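Local atomic coordinates of 1-deoxy-D-xylulose 5-phosphate reductoisomerase (Moraxella catarrhalis, PDB entry 4ZQG), a protein that catalyses the NAD(P)H-dependent rearrangement and reduction of 1-deoxy-D-xylulose 5-phosphate to 2-C-methyl-D-erythritol 4-phosphate in the MEP pathway and is inhibited by fosmidomycin. Residues A[13-18]-A[45-50]; A[36-41]-A[52-57]; A[64-69]-A[80-85]. All blocks are in the same frame, centred on the assembly; numbering follows the deposited sequence.

Interaction 1 (A[13-18]-A[45-50]); sequences GATGSI and DKLLAL. With NAD (nicotinamide-adenine-dinucleotide), chain C.
Lys46 reaches from helix 44-54 to the turn 13-16 and gives it the one hydrogen bond that passes between the two segments. Its CG stands anti to the backbone N (chi1 -168°) and the rest of the chain is fully extended, so that CD runs past Thr15 CB and NZ arrives 2.9 Å from Thr15 O. The ammonium group lies above the carbonyl plane, with a C=O...NZ angle of 130°. The same NZ forms a salt bridge to Asp20, so the lysine links helix 44-54 both to the turn and to helix 17-26. Next in the helix, Leu47 takes the methyl branch of Thr15: CG2 approaches Leu47 N at 4.0 Å. With chi1 at 52°, Thr15 OG1 lies between its own backbone N and carbonyl carbon and turns to the cofactor, where it is hydrogen-bonded to NAD O3B at 2.7 Å. One threonine thus divides its branches between helix and ribose. Leu50 closes the row with CD1 against the backbone of the turn, 3.8 Å from Ala14 O, and beside Ala14 CB at 4.3 Å. Gly16, the last residue of the turn, is the N-cap of helix 17-26, whose first amides serve the diphosphate: Ser17 N binds NAD O2A and Ile18 N binds NAD O2N, each at 3.0 Å. The positive end of the helix dipole probably favours these anionic oxygens. A glycine-rich turn between the first strand and first helix, gripping ribose and diphosphate, is the dinucleotide-binding loop of the Rossmann fold.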
loop_
_atom_site.group_PDB
_atom_site.type_symbol
_atom_site.label_atom_id
_atom_site.label_comp_id
_atom_site.label_asym_id
_atom_site.label_seq_id
_atom_site.Cartn_x
_atom_site.Cartn_y
_atom_site.Cartn_z
ATOM N N GLY A 13 -3.729 10.602 28.506
ATOM C CA GLY A 13 -4.736 11.345 27.729
ATOM C C GLY A 13 -5.920 10.453 27.428
ATOM O O GLY A 13 -6.541 10.583 26.396
ATOM N N ALA A 14 -6.268 9.584 28.378
ATOM C CA ALA A 14 -7.320 8.553 28.211
ATOM C C ALA A 14 -8.740 9.033 28.034
ATOM O O ALA A 14 -9.582 8.242 27.645
ATOM C CB ALA A 14 -7.291 7.572 29.376
ATOM N N THR A 15 -9.006 10.293 28.323
ATOM C CA THR A 15 -10.365 10.841 28.317
ATOM C C THR A 15 -10.709 11.529 27.045
ATOM O O THR A 15 -11.846 11.858 26.838
ATOM C CB THR A 15 -10.593 11.877 29.450
ATOM O OG1 THR A 15 -9.564 12.890 29.428
ATOM C CG2 THR A 15 -10.581 11.188 30.802
ATOM N N GLY A 16 -9.736 11.764 26.183
ATOM C CA GLY A 16 -10.012 12.462 24.938
ATOM C C GLY A 16 -10.424 11.525 23.812
ATOM O O GLY A 16 -10.716 10.336 24.023
ATOM N N SER A 17 -10.414 12.072 22.604
ATOM C CA SER A 17 -10.896 11.384 21.412
ATOM C C SER A 17 -10.077 10.109 21.150
ATOM O O SER A 17 -10.606 8.996 21.027
ATOM C CB SER A 17 -10.747 12.356 20.248
ATOM O OG SER A 17 -11.614 12.009 19.216
ATOM N N ILE A 18 -8.759 10.300 21.139
ATOM C CA ILE A 18 -7.821 9.232 20.924
ATOM C C ILE A 18 -8.034 8.186 22.028
ATOM O O ILE A 18 -8.116 6.980 21.770
ATOM C CB ILE A 18 -6.360 9.790 20.846
ATOM C CG1 ILE A 18 -6.156 10.571 19.578
ATOM C CG2 ILE A 18 -5.333 8.689 20.914
ATOM C CD1 ILE A 18 -6.216 9.749 18.291
ATOM N N ASP A 45 -14.982 13.132 36.462
ATOM C CA ASP A 45 -15.982 12.076 36.498
ATOM C C ASP A 45 -15.733 10.966 35.456
ATOM O O ASP A 45 -15.921 9.783 35.753
ATOM C CB ASP A 45 -17.368 12.674 36.336
ATOM C CG ASP A 45 -17.808 13.489 37.556
ATOM O OD1 ASP A 45 -17.144 13.448 38.633
ATOM O OD2 ASP A 45 -18.852 14.160 37.421
ATOM N N LYS A 46 -15.272 11.340 34.252
ATOM C CA LYS A 46 -15.030 10.371 33.222
ATOM C C LYS A 46 -13.835 9.530 33.594
ATOM O O LYS A 46 -13.880 8.297 33.568
ATOM C CB LYS A 46 -14.855 11.033 31.887
ATOM C CG LYS A 46 -14.900 10.019 30.766
ATOM C CD LYS A 46 -14.582 10.674 29.435
ATOM C CE LYS A 46 -14.590 9.647 28.333
ATOM N NZ LYS A 46 -14.286 10.353 27.084
ATOM N N LEU A 47 -12.790 10.187 34.041
ATOM C CA LEU A 47 -11.663 9.450 34.605
ATOM C C LEU A 47 -12.080 8.504 35.757
ATOM O O LEU A 47 -11.721 7.329 35.761
ATOM C CB LEU A 47 -10.598 10.411 35.078
ATOM C CG LEU A 47 -9.281 9.740 35.366
ATOM C CD1 LEU A 47 -8.753 8.882 34.203
ATOM C CD2 LEU A 47 -8.316 10.857 35.692
ATOM N N LEU A 48 -12.906 8.970 36.668
ATOM C CA LEU A 48 -13.434 8.071 37.654
ATOM C C LEU A 48 -14.160 6.889 37.049
ATOM O O LEU A 48 -13.871 5.741 37.426
ATOM C CB LEU A 48 -14.367 8.802 38.646
ATOM C CG LEU A 48 -14.816 7.925 39.826
ATOM C CD1 LEU A 48 -13.679 7.751 40.808
ATOM C CD2 LEU A 48 -16.029 8.478 40.540
ATOM N N ALA A 49 -15.125 7.153 36.149
ATOM C CA ALA A 49 -15.880 6.065 35.494
ATOM C C ALA A 49 -14.931 5.037 34.843
ATOM O O ALA A 49 -15.169 3.817 34.942
ATOM C CB ALA A 49 -16.851 6.616 34.482
ATOM N N LEU A 50 -13.857 5.521 34.204
ATOM C CA LEU A 50 -12.846 4.627 33.633
ATOM C C LEU A 50 -12.097 3.836 34.699
ATOM O O LEU A 50 -11.909 2.647 34.598
ATOM C CB LEU A 50 -11.833 5.411 32.748
ATOM C CG LEU A 50 -12.403 6.160 31.511
ATOM C CD1 LEU A 50 -11.294 6.804 30.695
ATOM C CD2 LEU A 50 -13.224 5.247 30.645
HETATM P PA NAD C . -8.457 15.794 23.049
HETATM O O1A NAD C . -8.471 17.280 23.164
HETATM O O2A NAD C . -9.698 15.028 22.644
HETATM O O5B NAD C . -7.820 15.095 24.361
HETATM C C5B NAD C . -6.576 15.464 24.932
HETATM C C4B NAD C . -6.246 14.590 26.153
HETATM O O4B NAD C . -5.084 15.160 26.782
HETATM C C3B NAD C . -7.365 14.544 27.204
HETATM O O3B NAD C . -7.464 13.261 27.828
HETATM C C2B NAD C . -6.927 15.588 28.219
HETATM O O2B NAD C . -7.252 15.241 29.564
HETATM C C1B NAD C . -5.412 15.668 28.074
HETATM N N9A NAD C . -4.917 17.063 28.272
HETATM C C8A NAD C . -5.401 18.164 27.669
HETATM N N7A NAD C . -4.741 19.276 28.073
HETATM C C5A NAD C . -3.816 18.900 28.955
HETATM C C6A NAD C . -2.804 19.629 29.752
HETATM N N6A NAD C . -2.678 20.990 29.639
HETATM N N1A NAD C . -2.045 18.866 30.565
HETATM C C2A NAD C . -2.207 17.514 30.676
HETATM N N3A NAD C . -3.115 16.785 29.988
HETATM C C4A NAD C . -3.934 17.434 29.112
HETATM O O3 NAD C . -7.260 15.465 22.012
HETATM P PN NAD C . -7.231 14.442 20.766
HETATM O O1N NAD C . -8.050 15.112 19.683
HETATM O O2N NAD C . -7.468 13.050 21.299
HETATM O O5D NAD C . -5.671 14.614 20.419
HETATM C C5D NAD C . -4.657 13.905 21.134
HETATM C C4D NAD C . -3.335 13.959 20.365
HETATM O O4D NAD C . -3.314 13.032 19.276
HETATM C C3D NAD C . -3.120 15.338 19.767
HETATM O O3D NAD C . -1.724 15.608 19.827
HETATM C C2D NAD C . -3.628 15.216 18.347
HETATM O O2D NAD C . -3.031 16.202 17.492
HETATM C C1D NAD C . -3.275 13.758 18.029
HETATM N N1N NAD C . -4.188 13.162 17.042
HETATM C C2N NAD C . -5.514 13.041 17.297
HETATM C C3N NAD C . -6.391 12.499 16.333
HETATM C C7N NAD C . -7.867 12.322 16.586
HETATM O O7N NAD C . -8.522 11.598 15.858
HETATM N N7N NAD C . -8.452 12.940 17.612
HETATM C C4N NAD C . -5.867 12.086 15.118
HETATM C C5N NAD C . -4.517 12.209 14.906
HETATM C C6N NAD C . -3.682 12.752 15.867
#

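Interaction 2 (A[36-41]-A[52-57]); sequences HALTGF and MEFHPV. With NAD (nicotinamide-adenine-dinucleotide), chain C.
Val57 lies over one face of the His36 imidazole, and here the contact is at its tightest. Val57 CB stands 4.1 Å from the centroid of the His36 ring, 29° off its normal, a CH-pi arrangement in which CE1 is the nearest ring atom at 3.7 Å. The CB of His36 sets off away from the 52-57 segment; CG anti to the backbone N (chi1 177°) brings the ring back within reach of the valine. Its rotation is fixed from outside, since NE2 is hydrogen-bonded to Asp95 and ND1 more weakly to Arg34. Pro56 sits close beside, its CB 3.9 Å from His36 O. The packing is looser toward the helix end. Leu38 CD1 meets Pro56 CG at 4.3 Å and Phe54 CD1 at 4.4 Å, approaching the phenyl ring obliquely. Phe54 is only partly buried, and Glu53 CG rests over the centre of one of its faces, while the Glu53 carboxylate pairs with Arg27. His55, which leaves the helix with positive phi, and Met52 are exposed and make no contact with segment 36-41. In the loop after the strand, Phe41 turns to the cofactor: its N donates to NAD O2B at 2.8 Å, and NAD C6A lies over one face of the Phe41 ring, 3.7 Å above that ring's plane and offset toward its rim. The contact belongs to the beta-alpha-beta unit of strand 33-39, helix 44-54 and strand 58-61; Leu38 also packs on Leu47 and Leu50 of that helix and on Ile11 of strand 7-12, while Ala37 and Thr39 touch helix 85-93.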
loop_
_atom_site.group_PDB
_atom_site.type_symbol
_atom_site.label_atom_id
_atom_site.label_comp_id
_atom_site.label_asym_id
_atom_site.label_seq_id
_atom_site.Cartn_x
_atom_site.Cartn_y
_atom_site.Cartn_z
ATOM N N HIS A 36 -2.613 -0.461 33.116
ATOM C CA HIS A 36 -1.911 -0.125 34.315
ATOM C C HIS A 36 -2.204 1.304 34.715
ATOM O O HIS A 36 -2.225 1.594 35.896
ATOM C CB HIS A 36 -0.439 -0.312 34.076
ATOM C CG HIS A 36 0.412 0.078 35.227
ATOM N ND1 HIS A 36 0.703 -0.786 36.259
ATOM C CD2 HIS A 36 1.065 1.233 35.496
ATOM C CE1 HIS A 36 1.487 -0.170 37.124
ATOM N NE2 HIS A 36 1.744 1.043 36.669
ATOM N N ALA A 37 -2.431 2.211 33.764
ATOM C CA ALA A 37 -2.692 3.598 34.129
ATOM C C ALA A 37 -3.496 4.347 33.108
ATOM O O ALA A 37 -3.503 3.992 31.979
ATOM C CB ALA A 37 -1.402 4.328 34.389
ATOM N N LEU A 38 -4.204 5.381 33.555
ATOM C CA LEU A 38 -5.053 6.222 32.703
ATOM C C LEU A 38 -4.903 7.629 33.228
ATOM O O LEU A 38 -4.744 7.783 34.405
ATOM C CB LEU A 38 -6.520 5.826 32.835
ATOM C CG LEU A 38 -6.888 4.388 32.524
ATOM C CD1 LEU A 38 -8.324 4.132 32.922
ATOM C CD2 LEU A 38 -6.748 4.120 31.046
ATOM N N THR A 39 -4.923 8.641 32.377
ATOM C CA THR A 39 -4.771 10.001 32.828
ATOM C C THR A 39 -5.727 10.911 32.143
ATOM O O THR A 39 -6.089 10.677 30.998
ATOM C CB THR A 39 -3.383 10.579 32.536
ATOM O OG1 THR A 39 -3.315 11.148 31.210
ATOM C CG2 THR A 39 -2.280 9.535 32.782
ATOM N N GLY A 40 -6.122 11.963 32.844
ATOM C CA GLY A 40 -7.108 12.911 32.338
ATOM C C GLY A 40 -6.949 14.248 33.031
ATOM O O GLY A 40 -6.718 14.285 34.211
ATOM N N PHE A 41 -7.074 15.354 32.320
ATOM C CA PHE A 41 -6.767 16.635 32.916
ATOM C C PHE A 41 -8.000 17.200 33.595
ATOM O O PHE A 41 -7.971 17.417 34.786
ATOM C CB PHE A 41 -6.198 17.602 31.855
ATOM C CG PHE A 41 -5.531 18.841 32.422
ATOM C CD1 PHE A 41 -6.148 20.090 32.322
ATOM C CD2 PHE A 41 -4.267 18.763 33.028
ATOM C CE1 PHE A 41 -5.527 21.226 32.816
ATOM C CE2 PHE A 41 -3.644 19.901 33.520
ATOM C CZ PHE A 41 -4.273 21.128 33.405
ATOM N N MET A 52 -13.251 2.916 37.579
ATOM C CA MET A 52 -14.148 1.849 38.032
ATOM C C MET A 52 -14.287 0.722 37.014
ATOM O O MET A 52 -14.455 -0.453 37.362
ATOM C CB MET A 52 -15.533 2.406 38.319
ATOM C CG MET A 52 -15.547 3.596 39.254
ATOM S SD MET A 52 -17.206 4.233 39.329
ATOM C CE MET A 52 -17.136 5.253 40.804
ATOM N N GLU A 53 -14.236 1.082 35.737
ATOM C CA GLU A 53 -14.328 0.086 34.709
ATOM C C GLU A 53 -13.065 -0.775 34.652
ATOM O O GLU A 53 -13.155 -1.985 34.632
ATOM C CB GLU A 53 -14.602 0.737 33.350
ATOM C CG GLU A 53 -14.650 -0.304 32.248
ATOM C CD GLU A 53 -15.018 0.227 30.910
ATOM O OE1 GLU A 53 -15.091 1.455 30.747
ATOM O OE2 GLU A 53 -15.202 -0.631 30.015
ATOM N N PHE A 54 -11.896 -0.162 34.682
ATOM C CA PHE A 54 -10.673 -0.900 34.380
ATOM C C PHE A 54 -9.786 -1.210 35.552
ATOM O O PHE A 54 -8.806 -1.903 35.349
ATOM C CB PHE A 54 -9.826 -0.184 33.285
ATOM C CG PHE A 54 -10.482 -0.128 31.935
ATOM C CD1 PHE A 54 -11.051 1.033 31.476
ATOM C CD2 PHE A 54 -10.547 -1.241 31.140
ATOM C CE1 PHE A 54 -11.661 1.084 30.231
ATOM C CE2 PHE A 54 -11.166 -1.197 29.914
ATOM C CZ PHE A 54 -11.729 -0.035 29.459
ATOM N N HIS A 55 -10.098 -0.722 36.751
ATOM C CA HIS A 55 -9.292 -0.974 37.979
ATOM C C HIS A 55 -7.806 -0.795 37.700
ATOM O O HIS A 55 -7.035 -1.742 37.837
ATOM C CB HIS A 55 -9.532 -2.385 38.598
ATOM C CG HIS A 55 -10.949 -2.650 39.046
ATOM N ND1 HIS A 55 -11.669 -3.756 38.631
ATOM C CD2 HIS A 55 -11.781 -1.946 39.854
ATOM C CE1 HIS A 55 -12.880 -3.719 39.156
ATOM N NE2 HIS A 55 -12.976 -2.630 39.904
ATOM N N PRO A 56 -7.398 0.409 37.247
ATOM C CA PRO A 56 -6.004 0.676 36.980
ATOM C C PRO A 56 -5.201 0.791 38.255
ATOM O O PRO A 56 -5.738 1.190 39.280
ATOM C CB PRO A 56 -6.039 2.048 36.335
ATOM C CG PRO A 56 -7.226 2.682 36.864
ATOM C CD PRO A 56 -8.227 1.576 36.912
ATOM N N VAL A 57 -3.916 0.477 38.177
ATOM C CA VAL A 57 -3.041 0.641 39.309
ATOM C C VAL A 57 -2.863 2.112 39.643
ATOM O O VAL A 57 -2.813 2.464 40.783
ATOM C CB VAL A 57 -1.696 -0.083 39.088
ATOM C CG1 VAL A 57 -0.774 0.108 40.273
ATOM C CG2 VAL A 57 -1.941 -1.564 38.846
HETATM P PA NAD C . -8.457 15.794 23.049
HETATM O O1A NAD C . -8.471 17.280 23.164
HETATM O O2A NAD C . -9.698 15.028 22.644
HETATM O O5B NAD C . -7.820 15.095 24.361
HETATM C C5B NAD C . -6.576 15.464 24.932
HETATM C C4B NAD C . -6.246 14.590 26.153
HETATM O O4B NAD C . -5.084 15.160 26.782
HETATM C C3B NAD C . -7.365 14.544 27.204
HETATM O O3B NAD C . -7.464 13.261 27.828
HETATM C C2B NAD C . -6.927 15.588 28.219
HETATM O O2B NAD C . -7.252 15.241 29.564
HETATM C C1B NAD C . -5.412 15.668 28.074
HETATM N N9A NAD C . -4.917 17.063 28.272
HETATM C C8A NAD C . -5.401 18.164 27.669
HETATM N N7A NAD C . -4.741 19.276 28.073
HETATM C C5A NAD C . -3.816 18.900 28.955
HETATM C C6A NAD C . -2.804 19.629 29.752
HETATM N N6A NAD C . -2.678 20.990 29.639
HETATM N N1A NAD C . -2.045 18.866 30.565
HETATM C C2A NAD C . -2.207 17.514 30.676
HETATM N N3A NAD C . -3.115 16.785 29.988
HETATM C C4A NAD C . -3.934 17.434 29.112
HETATM O O3 NAD C . -7.260 15.465 22.012
HETATM P PN NAD C . -7.231 14.442 20.766
HETATM O O1N NAD C . -8.050 15.112 19.683
HETATM O O2N NAD C . -7.468 13.050 21.299
HETATM O O5D NAD C . -5.671 14.614 20.419
HETATM C C5D NAD C . -4.657 13.905 21.134
HETATM C C4D NAD C . -3.335 13.959 20.365
HETATM O O4D NAD C . -3.314 13.032 19.276
HETATM C C3D NAD C . -3.120 15.338 19.767
HETATM O O3D NAD C . -1.724 15.608 19.827
HETATM C C2D NAD C . -3.628 15.216 18.347
HETATM O O2D NAD C . -3.031 16.202 17.492
HETATM C C1D NAD C . -3.275 13.758 18.029
HETATM N N1N NAD C . -4.188 13.162 17.042
HETATM C C2N NAD C . -5.514 13.041 17.297
HETATM C C3N NAD C . -6.391 12.499 16.333
HETATM C C7N NAD C . -7.867 12.322 16.586
HETATM O O7N NAD C . -8.522 11.598 15.858
HETATM N N7N NAD C . -8.452 12.940 17.612
HETATM C C4N NAD C . -5.867 12.086 15.118
HETATM C C5N NAD C . -4.517 12.209 14.906
HETATM C C6N NAD C . -3.682 12.752 15.867
#

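Interaction 3 (A[64-69]-A[80-85]); sequences DNYAQL and TIILSG
The Tyr66 ring presents its edge to the backbone of strand 81-84: Ile82 C and Leu83 N lie in its plane, and Leu83 O is also at the edge, 3.7 Å from CD2. Ile82 CG2 and Ser84 CB come at the ring obliquely. The methyl is the closer of the two, 3.5 Å from Tyr66 CD2, and it spans the CD2-CE2 bond. Ser84 CB meets the root of the side chain instead, at 3.7 Å from Tyr66 CB. With CG anti to the backbone N (chi1 168°), the tyrosine reaches from the first turn of helix 66-75 over to the strand, at a slant to it. That helix is the crossover of a beta-alpha-beta unit running from strand 58-61 to strand 81-84, the outermost strand on this side of the parallel Rossmann sheet. One turn later Leu69 comes to the same isoleucine, its CD1 3.9 Å from Ile82 CG2, so that a single methyl is shared by an aromatic and an aliphatic neighbour. Leu69 is the buried partner, and it continues inward onto Ile59 and Val44. Ile82 also packs on Ser70 and Val73 farther along the helix, whereas Leu83 is directed to the other side, onto Glu91 and Ile92 of helix 85-93.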
loop_
_atom_site.group_PDB
_atom_site.type_symbol
_atom_site.label_atom_id
_atom_site.label_comp_id
_atom_site.label_asym_id
_atom_site.label_seq_id
_atom_site.Cartn_x
_atom_site.Cartn_y
_atom_site.Cartn_z
ATOM N N ASP A 64 -5.465 20.892 40.286
ATOM C CA ASP A 64 -6.732 21.429 40.712
ATOM C C ASP A 64 -7.774 20.344 41.058
ATOM O O ASP A 64 -8.660 20.603 41.866
ATOM C CB ASP A 64 -7.280 22.427 39.665
ATOM C CG ASP A 64 -6.736 23.849 39.866
ATOM O OD1 ASP A 64 -5.741 24.207 39.217
ATOM O OD2 ASP A 64 -7.280 24.624 40.690
ATOM N N ASN A 65 -7.664 19.151 40.484
ATOM C CA ASN A 65 -8.611 18.088 40.781
ATOM C C ASN A 65 -8.105 16.938 41.636
ATOM O O ASN A 65 -8.848 15.996 41.880
ATOM C CB ASN A 65 -9.145 17.469 39.495
ATOM C CG ASN A 65 -9.789 18.473 38.585
ATOM O OD1 ASN A 65 -9.588 18.438 37.350
ATOM N ND2 ASN A 65 -10.557 19.365 39.154
ATOM N N TYR A 66 -6.872 16.998 42.102
ATOM C CA TYR A 66 -6.279 15.832 42.728
ATOM C C TYR A 66 -7.075 15.445 43.980
ATOM O O TYR A 66 -7.447 14.271 44.180
ATOM C CB TYR A 66 -4.778 16.086 42.991
ATOM C CG TYR A 66 -4.142 15.061 43.873
ATOM C CD1 TYR A 66 -3.990 15.301 45.235
ATOM C CD2 TYR A 66 -3.747 13.834 43.379
ATOM C CE1 TYR A 66 -3.431 14.356 46.067
ATOM C CE2 TYR A 66 -3.163 12.882 44.196
ATOM C CZ TYR A 66 -3.030 13.153 45.550
ATOM O OH TYR A 66 -2.471 12.245 46.406
ATOM N N ALA A 67 -7.358 16.450 44.807
ATOM C CA ALA A 67 -8.085 16.236 46.063
ATOM C C ALA A 67 -9.462 15.679 45.786
ATOM O O ALA A 67 -9.832 14.654 46.322
ATOM C CB ALA A 67 -8.180 17.524 46.875
ATOM N N GLN A 68 -10.207 16.344 44.910
ATOM C CA GLN A 68 -11.562 15.905 44.576
ATOM C C GLN A 68 -11.569 14.461 44.070
ATOM O O GLN A 68 -12.418 13.667 44.426
ATOM C CB GLN A 68 -12.168 16.849 43.550
ATOM C CG GLN A 68 -13.476 16.384 42.914
ATOM C CD GLN A 68 -13.739 17.112 41.590
ATOM O OE1 GLN A 68 -14.538 16.672 40.768
ATOM N NE2 GLN A 68 -13.012 18.207 41.359
ATOM N N LEU A 69 -10.602 14.115 43.251
ATOM C CA LEU A 69 -10.618 12.820 42.626
ATOM C C LEU A 69 -10.218 11.772 43.626
ATOM O O LEU A 69 -10.741 10.675 43.565
ATOM C CB LEU A 69 -9.683 12.816 41.398
ATOM C CG LEU A 69 -9.792 11.844 40.210
ATOM C CD1 LEU A 69 -8.560 10.963 40.104
ATOM C CD2 LEU A 69 -11.046 10.973 40.180
ATOM N N THR A 80 -6.823 2.040 43.556
ATOM C CA THR A 80 -6.095 2.891 42.624
ATOM C C THR A 80 -5.277 4.023 43.263
ATOM O O THR A 80 -5.820 4.853 43.984
ATOM C CB THR A 80 -7.107 3.540 41.639
ATOM O OG1 THR A 80 -8.012 2.540 41.127
ATOM C CG2 THR A 80 -6.401 4.190 40.477
ATOM N N ILE A 81 -3.974 4.066 42.947
ATOM C CA ILE A 81 -3.110 5.205 43.302
ATOM C C ILE A 81 -3.421 6.440 42.449
ATOM O O ILE A 81 -3.496 6.347 41.214
ATOM C CB ILE A 81 -1.618 4.876 43.125
ATOM C CG1 ILE A 81 -1.182 3.732 44.038
ATOM C CG2 ILE A 81 -0.789 6.130 43.355
ATOM C CD1 ILE A 81 -0.073 2.867 43.494
ATOM N N ILE A 82 -3.573 7.595 43.084
ATOM C CA ILE A 82 -3.879 8.816 42.355
ATOM C C ILE A 82 -2.629 9.654 42.345
ATOM O O ILE A 82 -1.891 9.653 43.334
ATOM C CB ILE A 82 -4.986 9.636 43.003
ATOM C CG1 ILE A 82 -6.256 8.803 43.103
ATOM C CG2 ILE A 82 -5.280 10.878 42.193
ATOM C CD1 ILE A 82 -6.287 7.881 44.302
ATOM N N LEU A 83 -2.405 10.346 41.216
ATOM C CA LEU A 83 -1.232 11.164 40.978
ATOM C C LEU A 83 -1.703 12.490 40.414
ATOM O O LEU A 83 -2.841 12.606 39.991
ATOM C CB LEU A 83 -0.309 10.465 39.998
ATOM C CG LEU A 83 0.221 9.088 40.364
ATOM C CD1 LEU A 83 1.191 8.588 39.301
ATOM C CD2 LEU A 83 0.937 9.106 41.706
ATOM N N SER A 84 -0.854 13.504 40.394
ATOM C CA SER A 84 -1.244 14.749 39.735
ATOM C C SER A 84 -0.126 15.419 38.989
ATOM O O SER A 84 1.019 15.124 39.215
ATOM C CB SER A 84 -1.804 15.727 40.758
ATOM O OG SER A 84 -0.792 16.205 41.609
ATOM N N GLY A 85 -0.482 16.350 38.118
ATOM C CA GLY A 85 0.493 17.120 37.321
ATOM C C GLY A 85 1.540 16.372 36.518
ATOM O O GLY A 85 1.502 15.157 36.342
#

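How the interactions relate
All three contacts lie in the Rossmann-type nucleotide-binding part: interactions 2 and 3 join a sheet strand to a helix or the residues after it, interaction 1 the glycine-rich turn to a helix. Interactions 1 and 2 are buried, share helix 44-54 and touch NAD; they join directly where Ala14 N meets Thr39 O at 2.8 Å, a probable hydrogen bond, and Leu50 packs on Leu38. Interaction 1 combines one lysine-to-carbonyl bond with apolar packing beside the cofactor, whereas interaction 2 is mostly apolar, with a CH-pi contact on a histidine face at its margin. Interaction 3, purely van der Waals, lies at the surface on the sheet's edge strand, joined to interaction 2 through a probable Ile81 N to Val57 O bond.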